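Plantazolicin methyltransferase BamL (Bacillus amyloliquefaciens subsp. plantarum, PDB 5DLY) probably transfers methyl groups from S-adenosyl-L-methionine to the amino group of desmethylplantazolicin, a late step in making the antibiotic plantazolicin. Local coordinates at residues Ile66-Gly71 with Ala106-Ser111; Lys83-Gly88 with Val120-Asp125; Ile127-Cys132 with Asn144-Leu149. One frame throughout, in Å; residues are numbered along the deposited sequence.

Contact 1 (Ile66-Gly71 with Ala106-Ser111). With SAH (S-adenosyl-L-homocysteine), chain C.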
loop_
_atom_site.group_PDB
_atom_site.type_symbol
_atom_site.label_atom_id
_atom_site.label_comp_id
_atom_site.label_asym_id
_atom_site.label_seq_id
_atom_site.Cartn_x
_atom_site.Cartn_y
_atom_site.Cartn_z
ATOM N N ILE A 66 -2.780 5.774 3.038
ATOM C CA ILE A 66 -1.943 5.719 4.251
ATOM C C ILE A 66 -0.462 5.749 3.870
ATOM O O ILE A 66 -0.015 4.931 3.084
ATOM C CB ILE A 66 -2.252 4.446 5.090
ATOM C CG1 ILE A 66 -3.754 4.341 5.443
ATOM C CG2 ILE A 66 -1.366 4.374 6.331
ATOM C CD1 ILE A 66 -4.310 5.466 6.299
ATOM N N GLY A 67 0.297 6.694 4.426
ATOM C CA GLY A 67 1.694 6.869 4.011
ATOM C C GLY A 67 1.743 7.422 2.602
ATOM O O GLY A 67 2.413 6.859 1.730
ATOM N N CYS A 68 1.044 8.536 2.394
ATOM C CA CYS A 68 0.751 9.052 1.056
ATOM C C CYS A 68 1.933 9.715 0.352
ATOM O O CYS A 68 1.804 10.102 -0.796
ATOM C CB CYS A 68 -0.423 10.032 1.120
ATOM S SG CYS A 68 -0.096 11.480 2.140
ATOM N N GLY A 69 3.063 9.872 1.048
ATOM C CA GLY A 69 4.233 10.508 0.450
ATOM C C GLY A 69 3.897 11.893 -0.061
ATOM O O GLY A 69 3.153 12.630 0.582
ATOM N N GLN A 70 4.408 12.209 -1.247
ATOM C CA GLN A 70 4.269 13.530 -1.867
ATOM C C GLN A 70 2.946 13.669 -2.636
ATOM O O GLN A 70 2.764 14.607 -3.417
ATOM C CB GLN A 70 5.471 13.804 -2.785
ATOM C CG GLN A 70 6.834 13.711 -2.093
ATOM C CD GLN A 70 7.271 12.273 -1.806
ATOM O OE1 GLN A 70 6.867 11.336 -2.497
ATOM N NE2 GLN A 70 8.113 12.095 -0.785
ATOM N N GLY A 71 2.023 12.740 -2.400
ATOM C CA GLY A 71 0.673 12.793 -2.974
ATOM C C GLY A 71 0.452 12.221 -4.365
ATOM O O GLY A 71 -0.608 12.442 -4.945
ATOM N N ALA A 106 -8.115 17.688 -2.127
ATOM C CA ALA A 106 -7.835 16.553 -1.239
ATOM C C ALA A 106 -7.366 17.088 0.106
ATOM O O ALA A 106 -6.868 18.211 0.181
ATOM C CB ALA A 106 -6.760 15.664 -1.840
ATOM N N SER A 107 -7.535 16.286 1.157
ATOM C CA SER A 107 -7.066 16.623 2.502
ATOM C C SER A 107 -5.779 15.870 2.819
ATOM O O SER A 107 -5.718 14.643 2.693
ATOM C CB SER A 107 -8.124 16.273 3.550
ATOM O OG SER A 107 -9.295 17.052 3.388
ATOM N N PHE A 108 -4.753 16.605 3.230
ATOM C CA PHE A 108 -3.471 16.012 3.596
ATOM C C PHE A 108 -3.152 16.281 5.055
ATOM O O PHE A 108 -3.248 17.417 5.525
ATOM C CB PHE A 108 -2.361 16.550 2.695
ATOM C CG PHE A 108 -2.404 15.988 1.307
ATOM C CD1 PHE A 108 -2.040 14.665 1.077
ATOM C CD2 PHE A 108 -2.815 16.779 0.230
ATOM C CE1 PHE A 108 -2.091 14.132 -0.198
ATOM C CE2 PHE A 108 -2.865 16.245 -1.052
ATOM C CZ PHE A 108 -2.488 14.923 -1.264
ATOM N N ILE A 109 -2.803 15.215 5.772
ATOM C CA ILE A 109 -2.579 15.260 7.215
ATOM C C ILE A 109 -1.150 14.842 7.521
ATOM O O ILE A 109 -0.676 13.817 7.000
ATOM C CB ILE A 109 -3.545 14.286 7.936
ATOM C CG1 ILE A 109 -5.007 14.579 7.584
ATOM C CG2 ILE A 109 -3.336 14.316 9.448
ATOM C CD1 ILE A 109 -5.822 13.315 7.395
ATOM N N CYS A 110 -0.465 15.615 8.367
ATOM C CA CYS A 110 0.871 15.237 8.810
ATOM C C CYS A 110 0.851 14.685 10.227
ATOM O O CYS A 110 0.857 15.431 11.208
ATOM C CB CYS A 110 1.877 16.387 8.687
ATOM S SG CYS A 110 3.561 15.835 9.043
ATOM N N SER A 111 0.824 13.359 10.322
ATOM C CA SER A 111 0.708 12.681 11.605
ATOM C C SER A 111 1.030 11.216 11.402
ATOM O O SER A 111 0.949 10.707 10.282
ATOM C CB SER A 111 -0.718 12.835 12.161
ATOM O OG SER A 111 -0.791 12.453 13.528
HETATM N N SAH C . 2.437 5.008 -0.300
HETATM C CA SAH C . 3.721 5.511 -0.890
HETATM C CB SAH C . 4.891 5.109 0.002
HETATM C CG SAH C . 5.899 6.255 0.119
HETATM S SD SAH C . 7.393 5.755 0.933
HETATM C C SAH C . 3.917 4.930 -2.262
HETATM O O SAH C . 3.021 4.312 -2.825
HETATM O OXT SAH C . 4.986 5.045 -2.860
HETATM C "C5'" SAH C . 6.843 5.399 2.577
HETATM C "C4'" SAH C . 6.075 6.548 3.218
HETATM O "O4'" SAH C . 5.487 6.096 4.447
HETATM C "C3'" SAH C . 6.976 7.724 3.594
HETATM O "O3'" SAH C . 6.503 8.931 2.965
HETATM C "C2'" SAH C . 6.909 7.787 5.116
HETATM O "O2'" SAH C . 6.999 9.101 5.674
HETATM C "C1'" SAH C . 5.546 7.169 5.376
HETATM N N9 SAH C . 5.336 6.656 6.749
HETATM C C8 SAH C . 6.169 5.861 7.456
HETATM N N7 SAH C . 5.652 5.590 8.674
HETATM C C5 SAH C . 4.462 6.209 8.748
HETATM C C6 SAH C . 3.411 6.325 9.769
HETATM N N6 SAH C . 3.563 5.686 10.944
HETATM N N1 SAH C . 2.313 7.065 9.465
HETATM C C2 SAH C . 2.192 7.693 8.278
HETATM N N3 SAH C . 3.119 7.629 7.286
HETATM C C4 SAH C . 4.260 6.917 7.482
#
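The amino N of SAH donates to Gly-67 O at 2.7 Å, in the same loop whose next residue, Cys-68, turns its sulfur to the ring of Phe-108. His-130 O takes a second hydrogen bond from this SAH N, so two backbone carbonyls grip it. The run Gly-67, Cys-68, Gly-69, Gln-70, Gly-71 is the glycine-rich loop that follows the first strand of Rossmann-like methyltransferases. Positive phi at Gly-67 and Gly-69 lets the chain curl tightly round the cofactor; a CB on Gly-67 would crowd SAH O4', and Gly-69 CA comes within 3.7 Å of the ribose atom SAH O3'. A type II' turn runs from Cys-68 to Gly-71, closed by Gly-71 N on Cys-68 O at 3.1 Å. The Cys-68 side chain points toward strand 107-110. Its SG stands between the backbone N and the carbonyl carbon (chi1 62°) and meets the rim of the aromatic ring, 3.9 Å from Phe-108 CD1. The sulfur is 5.1 Å from the Phe-108 ring centroid and 81° off the ring normal, an edge-on sulfur-aromatic contact. Gly-71 CA approaches the same ring, 4.1 Å from Phe-108 CE1; a CB there would point at the ring, tight against Phe-108 CZ, so glycine lets the ring close on the backbone. Asp-90 ties the loop to the cofactor: OD2 accepts from Gly-69 N while OD1 bonds SAH. Gly-71 is the N-cap of helix 72-80, whose Ile-74 also touches Phe-108; Ile-96 and Ala-99 of helix 93-101 pack on Cys-68 and Phe-108 respectively. The sulfur-ring pair thus sits between these two helices and the sheet, where strand 85-90 separates strand 107-110 from strand 62-66.

Contact 2 (Lys83-Gly88 with Val120-Asp125)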
loop_
_atom_site.group_PDB
_atom_site.type_symbol
_atom_site.label_atom_id
_atom_site.label_comp_id
_atom_site.label_asym_id
_atom_site.label_seq_id
_atom_site.Cartn_x
_atom_site.Cartn_y
_atom_site.Cartn_z
ATOM N N LYS A 83 -15.336 13.422 -8.411
ATOM C CA LYS A 83 -16.217 13.377 -7.244
ATOM C C LYS A 83 -15.878 12.214 -6.309
ATOM O O LYS A 83 -16.742 11.418 -5.938
ATOM C CB LYS A 83 -17.689 13.323 -7.667
ATOM C CG LYS A 83 -18.593 14.307 -6.933
ATOM C CD LYS A 83 -18.549 14.162 -5.418
ATOM C CE LYS A 83 -19.053 15.421 -4.728
ATOM N NZ LYS A 83 -18.140 16.585 -4.921
ATOM N N ILE A 84 -14.606 12.131 -5.939
ATOM C CA ILE A 84 -14.143 11.189 -4.930
ATOM C C ILE A 84 -13.562 12.019 -3.790
ATOM O O ILE A 84 -12.856 13.003 -4.033
ATOM C CB ILE A 84 -13.087 10.212 -5.510
ATOM C CG1 ILE A 84 -12.671 9.152 -4.486
ATOM C CG2 ILE A 84 -11.872 10.959 -6.051
ATOM C CD1 ILE A 84 -13.275 7.792 -4.747
ATOM N N GLU A 85 -13.888 11.649 -2.554
ATOM C CA GLU A 85 -13.299 12.299 -1.396
ATOM C C GLU A 85 -11.945 11.662 -1.149
ATOM O O GLU A 85 -11.870 10.481 -0.830
ATOM C CB GLU A 85 -14.185 12.140 -0.162
ATOM C CG GLU A 85 -15.511 12.880 -0.244
ATOM C CD GLU A 85 -16.339 12.767 1.026
ATOM O OE1 GLU A 85 -16.207 11.762 1.767
ATOM O OE2 GLU A 85 -17.147 13.691 1.280
ATOM N N LEU A 86 -10.888 12.451 -1.321
ATOM C CA LEU A 86 -9.511 11.964 -1.198
ATOM C C LEU A 86 -8.844 12.474 0.060
ATOM O O LEU A 86 -8.832 13.678 0.334
ATOM C CB LEU A 86 -8.690 12.395 -2.421
ATOM C CG LEU A 86 -9.192 11.838 -3.759
ATOM C CD1 LEU A 86 -8.489 12.512 -4.919
ATOM C CD2 LEU A 86 -9.022 10.326 -3.818
ATOM N N THR A 87 -8.238 11.552 0.804
ATOM C CA THR A 87 -7.515 11.906 2.026
ATOM C C THR A 87 -6.181 11.171 2.048
ATOM O O THR A 87 -6.118 9.999 1.685
ATOM C CB THR A 87 -8.338 11.565 3.281
ATOM O OG1 THR A 87 -9.647 12.141 3.162
ATOM C CG2 THR A 87 -7.667 12.095 4.528
ATOM N N GLY A 88 -5.117 11.868 2.434
ATOM C CA GLY A 88 -3.802 11.242 2.573
ATOM C C GLY A 88 -3.167 11.610 3.897
ATOM O O GLY A 88 -3.353 12.723 4.404
ATOM N N VAL A 120 -10.326 11.817 10.403
ATOM C CA VAL A 120 -11.317 11.214 9.516
ATOM C C VAL A 120 -12.387 10.551 10.373
ATOM O O VAL A 120 -12.091 9.684 11.205
ATOM C CB VAL A 120 -10.678 10.173 8.565
ATOM C CG1 VAL A 120 -11.741 9.502 7.695
ATOM C CG2 VAL A 120 -9.616 10.826 7.692
ATOM N N SER A 121 -13.625 10.993 10.187
ATOM C CA SER A 121 -14.760 10.434 10.911
ATOM C C SER A 121 -15.718 9.686 9.985
ATOM O O SER A 121 -16.277 8.658 10.367
ATOM C CB SER A 121 -15.500 11.522 11.691
ATOM O OG SER A 121 -15.697 12.671 10.896
ATOM N N LYS A 122 -15.904 10.200 8.772
ATOM C CA LYS A 122 -16.738 9.516 7.784
ATOM C C LYS A 122 -16.060 8.208 7.399
ATOM O O LYS A 122 -14.845 8.176 7.176
ATOM C CB LYS A 122 -16.922 10.381 6.539
ATOM C CG LYS A 122 -17.672 11.676 6.784
ATOM C CD LYS A 122 -17.389 12.689 5.688
ATOM C CE LYS A 122 -18.100 14.007 5.959
ATOM N NZ LYS A 122 -19.584 13.886 5.864
ATOM N N LYS A 123 -16.840 7.133 7.334
ATOM C CA LYS A 123 -16.291 5.837 6.953
ATOM C C LYS A 123 -15.800 5.872 5.507
ATOM O O LYS A 123 -16.332 6.616 4.666
ATOM C CB LYS A 123 -17.307 4.711 7.165
ATOM C CG LYS A 123 -17.908 4.657 8.564
ATOM C CD LYS A 123 -16.871 4.401 9.644
ATOM C CE LYS A 123 -17.519 4.290 11.021
ATOM N NZ LYS A 123 -18.066 5.596 11.489
ATOM N N GLN A 124 -14.781 5.064 5.233
ATOM C CA GLN A 124 -14.068 5.086 3.958
ATOM C C GLN A 124 -14.366 3.836 3.146
ATOM O O GLN A 124 -14.435 2.732 3.699
ATOM C CB GLN A 124 -12.562 5.172 4.206
ATOM C CG GLN A 124 -12.153 6.404 4.995
ATOM C CD GLN A 124 -12.396 7.691 4.224
ATOM O OE1 GLN A 124 -11.739 7.961 3.216
ATOM N NE2 GLN A 124 -13.339 8.504 4.709
ATOM N N ASP A 125 -14.527 4.006 1.837
ATOM C CA ASP A 125 -14.802 2.887 0.945
ATOM C C ASP A 125 -13.526 2.107 0.613
ATOM O O ASP A 125 -13.555 0.881 0.499
ATOM C CB ASP A 125 -15.479 3.368 -0.346
ATOM C CG ASP A 125 -16.956 3.701 -0.162
ATOM O OD1 ASP A 125 -17.558 3.342 0.876
ATOM O OD2 ASP A 125 -17.517 4.335 -1.082
HETATM O O HOH W 1 -11.380 10.305 2.010
HETATM O O HOH W 2 -13.740 11.105 3.385
#
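Thr-87 and Val-120 run antiparallel alongside one another, methyl against methyl, with Thr-87 CG2 3.9 Å from Val-120 CG2. Thr-87 reaches this position with CG2 anti to the backbone N, which leaves OG1 on another branch for water. Toward the solvent, the side chains of Glu-85 and Lys-122 lie roughly perpendicular. Glu-85 OE1 comes beside the aliphatic chain of the lysine, 4.2 Å from Lys-122 CD. The charged ends stay apart, Glu-85 OE2 being 5.2 Å from Lys-122 NZ, so attraction between them is at most long-range. Between these two pairs, Gln-124 joins the segments through water. Its NE2 donates to Lys-122 O at 2.9 Å, nearly straight at 167° and in the plane of its own amide, although it approaches from above the carbonyl plane. Water 2 accepts from Gln-124 NE2 at 2.9 Å and donates to Glu-85 OE1. Water 1 lies 2.7 Å from Gln-124 OE1 and 2.8 Å from Thr-87 OG1, with Glu-85 O also in reach. Bonds at both ends probably fix the rotation of the amide. The contact joins strand 85-90 to the loop leading into strand 124-130 and to that strand's first residue; strand 62-66 runs between the two strands, and its Leu-64 touches both Thr-87 and Gln-124.

Contact 3 (Ile127-Cys132 with Asn144-Leu149). With SAH (S-adenosyl-L-homocysteine), chain C; 5D7 (prop-2-en-1-yl 2-[(1S)-1-amino-4-carbamimidamidobutyl]-1,3-thiazole-4-carboxylate), chain B.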
loop_
_atom_site.group_PDB
_atom_site.type_symbol
_atom_site.label_atom_id
_atom_site.label_comp_id
_atom_site.label_asym_id
_atom_site.label_seq_id
_atom_site.Cartn_x
_atom_site.Cartn_y
_atom_site.Cartn_z
ATOM N N ILE A 127 -9.295 2.007 1.761
ATOM C CA ILE A 127 -8.118 2.429 2.498
ATOM C C ILE A 127 -6.924 1.738 1.840
ATOM O O ILE A 127 -6.915 0.522 1.685
ATOM C CB ILE A 127 -8.241 2.093 4.006
ATOM C CG1 ILE A 127 -9.501 2.747 4.595
ATOM C CG2 ILE A 127 -6.979 2.521 4.747
ATOM C CD1 ILE A 127 -9.804 2.368 6.034
ATOM N N PHE A 128 -5.940 2.526 1.417
ATOM C CA PHE A 128 -4.813 2.025 0.628
ATOM C C PHE A 128 -3.531 2.154 1.437
ATOM O O PHE A 128 -3.241 3.215 1.997
ATOM C CB PHE A 128 -4.718 2.894 -0.631
ATOM C CG PHE A 128 -3.806 2.373 -1.726
ATOM C CD1 PHE A 128 -3.655 1.015 -2.001
ATOM C CD2 PHE A 128 -3.140 3.293 -2.544
ATOM C CE1 PHE A 128 -2.859 0.588 -3.057
ATOM C CE2 PHE A 128 -2.347 2.872 -3.589
ATOM C CZ PHE A 128 -2.204 1.516 -3.848
ATOM N N ILE A 129 -2.776 1.063 1.535
ATOM C CA ILE A 129 -1.489 1.091 2.234
ATOM C C ILE A 129 -0.450 0.528 1.273
ATOM O O ILE A 129 -0.202 -0.687 1.230
ATOM C CB ILE A 129 -1.499 0.259 3.540
ATOM C CG1 ILE A 129 -2.747 0.556 4.398
ATOM C CG2 ILE A 129 -0.230 0.530 4.323
ATOM C CD1 ILE A 129 -2.806 -0.258 5.684
ATOM N N HIS A 130 0.160 1.411 0.488
ATOM C CA HIS A 130 1.004 0.986 -0.616
ATOM C C HIS A 130 2.478 1.169 -0.289
ATOM O O HIS A 130 2.953 2.285 -0.060
ATOM C CB HIS A 130 0.624 1.789 -1.876
ATOM C CG HIS A 130 1.260 1.295 -3.140
ATOM N ND1 HIS A 130 0.868 0.141 -3.783
ATOM C CD2 HIS A 130 2.227 1.846 -3.911
ATOM C CE1 HIS A 130 1.597 -0.018 -4.875
ATOM N NE2 HIS A 130 2.423 1.010 -4.981
ATOM N N LEU A 131 3.200 0.049 -0.300
ATOM C CA LEU A 131 4.655 0.024 -0.131
ATOM C C LEU A 131 5.156 0.761 1.126
ATOM O O LEU A 131 6.180 1.468 1.092
ATOM C CB LEU A 131 5.360 0.478 -1.436
ATOM C CG LEU A 131 4.952 -0.243 -2.731
ATOM C CD1 LEU A 131 5.686 0.327 -3.942
ATOM C CD2 LEU A 131 5.188 -1.748 -2.619
ATOM N N CYS A 132 4.446 0.594 2.240
ATOM C CA CYS A 132 4.878 1.248 3.488
ATOM C C CYS A 132 4.569 0.516 4.793
ATOM O O CYS A 132 4.984 0.977 5.851
ATOM C CB CYS A 132 4.338 2.679 3.575
ATOM S SG CYS A 132 2.541 2.833 3.633
ATOM N N ASN A 144 -6.017 -2.397 13.146
ATOM C CA ASN A 144 -7.229 -2.431 13.991
ATOM C C ASN A 144 -7.980 -1.099 13.920
ATOM O O ASN A 144 -9.197 -1.058 13.777
ATOM C CB ASN A 144 -6.882 -2.722 15.456
ATOM C CG ASN A 144 -6.418 -4.155 15.703
ATOM O OD1 ASN A 144 -5.679 -4.414 16.664
ATOM N ND2 ASN A 144 -6.845 -5.082 14.865
ATOM N N THR A 145 -7.234 -0.002 14.008
ATOM C CA THR A 145 -7.814 1.331 13.891
ATOM C C THR A 145 -8.471 1.562 12.526
ATOM O O THR A 145 -9.598 2.063 12.447
ATOM C CB THR A 145 -6.742 2.392 14.173
ATOM O OG1 THR A 145 -6.372 2.302 15.553
ATOM C CG2 THR A 145 -7.263 3.796 13.878
ATOM N N LEU A 146 -7.774 1.188 11.455
ATOM C CA LEU A 146 -8.318 1.362 10.112
ATOM C C LEU A 146 -9.594 0.559 9.866
ATOM O O LEU A 146 -10.498 1.015 9.173
ATOM C CB LEU A 146 -7.252 1.063 9.056
ATOM C CG LEU A 146 -6.067 2.045 9.049
ATOM C CD1 LEU A 146 -4.966 1.549 8.128
ATOM C CD2 LEU A 146 -6.481 3.463 8.664
ATOM N N ILE A 147 -9.685 -0.621 10.468
ATOM C CA ILE A 147 -10.909 -1.412 10.357
ATOM C C ILE A 147 -12.130 -0.653 10.911
ATOM O O ILE A 147 -13.226 -0.756 10.350
ATOM C CB ILE A 147 -10.717 -2.809 10.969
ATOM C CG1 ILE A 147 -9.770 -3.606 10.067
ATOM C CG2 ILE A 147 -12.037 -3.559 11.066
ATOM C CD1 ILE A 147 -9.307 -4.934 10.627
ATOM N N HIS A 148 -11.937 0.145 11.965
ATOM C CA HIS A 148 -13.031 0.987 12.501
ATOM C C HIS A 148 -13.567 2.005 11.504
ATOM O O HIS A 148 -14.715 2.448 11.629
ATOM C CB HIS A 148 -12.605 1.768 13.746
ATOM C CG HIS A 148 -12.016 0.925 14.828
ATOM N ND1 HIS A 148 -12.582 -0.259 15.243
ATOM C CD2 HIS A 148 -10.922 1.113 15.602
ATOM C CE1 HIS A 148 -11.853 -0.775 16.216
ATOM N NE2 HIS A 148 -10.833 0.032 16.445
ATOM N N LEU A 149 -12.717 2.402 10.555
ATOM C CA LEU A 149 -13.062 3.418 9.559
ATOM C C LEU A 149 -13.653 2.839 8.274
ATOM O O LEU A 149 -14.043 3.591 7.391
ATOM C CB LEU A 149 -11.840 4.292 9.234
ATOM C CG LEU A 149 -11.456 5.351 10.267
ATOM C CD1 LEU A 149 -10.146 6.013 9.869
ATOM C CD2 LEU A 149 -12.561 6.394 10.402
HETATM N N SAH C . 2.437 5.008 -0.300
HETATM C CA SAH C . 3.721 5.511 -0.890
HETATM C CB SAH C . 4.891 5.109 0.002
HETATM C CG SAH C . 5.899 6.255 0.119
HETATM S SD SAH C . 7.393 5.755 0.933
HETATM C C SAH C . 3.917 4.930 -2.262
HETATM O O SAH C . 3.021 4.312 -2.825
HETATM O OXT SAH C . 4.986 5.045 -2.860
HETATM C "C5'" SAH C . 6.843 5.399 2.577
HETATM C "C4'" SAH C . 6.075 6.548 3.218
HETATM O "O4'" SAH C . 5.487 6.096 4.447
HETATM C "C3'" SAH C . 6.976 7.724 3.594
HETATM O "O3'" SAH C . 6.503 8.931 2.965
HETATM C "C2'" SAH C . 6.909 7.787 5.116
HETATM O "O2'" SAH C . 6.999 9.101 5.674
HETATM C "C1'" SAH C . 5.546 7.169 5.376
HETATM N N9 SAH C . 5.336 6.656 6.749
HETATM C C8 SAH C . 6.169 5.861 7.456
HETATM N N7 SAH C . 5.652 5.590 8.674
HETATM C C5 SAH C . 4.462 6.209 8.748
HETATM C C6 SAH C . 3.411 6.325 9.769
HETATM N N6 SAH C . 3.563 5.686 10.944
HETATM N N1 SAH C . 2.313 7.065 9.465
HETATM C C2 SAH C . 2.192 7.693 8.278
HETATM N N3 SAH C . 3.119 7.629 7.286
HETATM C C4 SAH C . 4.260 6.917 7.482
HETATM O O9 5D7 B . 8.445 -1.747 -3.963
HETATM C C6 5D7 B . 9.648 -1.727 -3.752
HETATM O O7 5D7 B . 10.554 -2.535 -4.530
HETATM C C8 5D7 B . 10.081 -3.487 -5.487
HETATM C C2 5D7 B . 10.236 -0.850 -2.711
HETATM N N3 5D7 B . 9.506 0.103 -2.071
HETATM C C4 5D7 B . 10.179 0.823 -1.162
HETATM S S5 5D7 B . 11.827 0.283 -1.130
HETATM C C1 5D7 B . 11.586 -0.922 -2.341
HETATM C CA 5D7 B . 9.734 1.930 -0.290
HETATM N N 5D7 B . 8.397 2.319 -0.720
HETATM C CB 5D7 B . 9.735 1.533 1.193
HETATM C CG 5D7 B . 9.182 0.140 1.514
HETATM C CD 5D7 B . 8.570 0.156 2.907
HETATM N NE 5D7 B . 8.170 -1.198 3.268
HETATM C CZ 5D7 B . 8.899 -2.153 3.848
HETATM N NH2 5D7 B . 8.384 -3.280 4.084
HETATM N NH1 5D7 B . 10.105 -1.932 4.187
HETATM C C3 5D7 B . 11.273 -4.207 -6.066
HETATM C C5 5D7 B . 11.283 -4.603 -7.323
#
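Ile-127 and Ile-129 both hold CG1 anti to the carbonyl carbon (chi1 -57° and -47°) and are extended at chi2, which carries their CD1 methyls out from strand 124-130 to Leu-146 on helix 139-148. This is the strand-to-helix packing of a beta-alpha-beta unit in the Rossmann-like fold, in which helix 139-148 connects strand 124-130 to its parallel neighbour 154-160. Ile-129 and Leu-146 meet tip to tip, CD1 to CD1, at 3.7 Å. Ile-127 instead crosses Leu-146 obliquely: its CG2 rests 4.1 Å from Leu-146 CD1, while its CD1 reaches the helix backbone, 3.5 Å from Leu-146 O. That carbonyl is already engaged, accepting from Leu-149 N at 3.0 Å, and Leu-149 CB also packs against Ile-127 CD1. Ile-66 of the neighbouring strand 62-66 touches all three of Ile-127, Ile-129 and Leu-146 and extends this apolar layer. At the end of the strand the segment becomes a wall of the ligand pocket. His-130 O accepts from the amino N of SAH at 2.8 Å. Positive phi at Leu-131 then swings the chain round, and Leu-131 O accepts from 5D7 N at 3.0 Å. Both terminal methyls of Leu-131 lie against the ester carbonyl O9 of 5D7, and Cys-132 CB rests on the SAH ribose. Cofactor product and substrate analogue are thereby lined up, with SAH SD 3.9 Å from 5D7 N, the atom presumably methylated.

Overall arrangement
From the N terminus, the chain leaves strand 62-66 through the glycine-rich loop, and contact 1 closes a loop back to it from strand 107-110. Contact 2 opens inside that loop, at 83-88, and closes beyond it at 120-125, so the two cross; they also meet in the sheet, where Ser-107 and Ile-109 pair with Gly-88. Contact 3 comes in series after both and closes the short excursion from strand 124-130 to helix 139-148. Gln-124 N probably bonds Leu-149 O, joining contacts 2 and 3. Ile-66 links contacts 1 and 3, both of which touch SAH, across neighbouring strands of the one sheet.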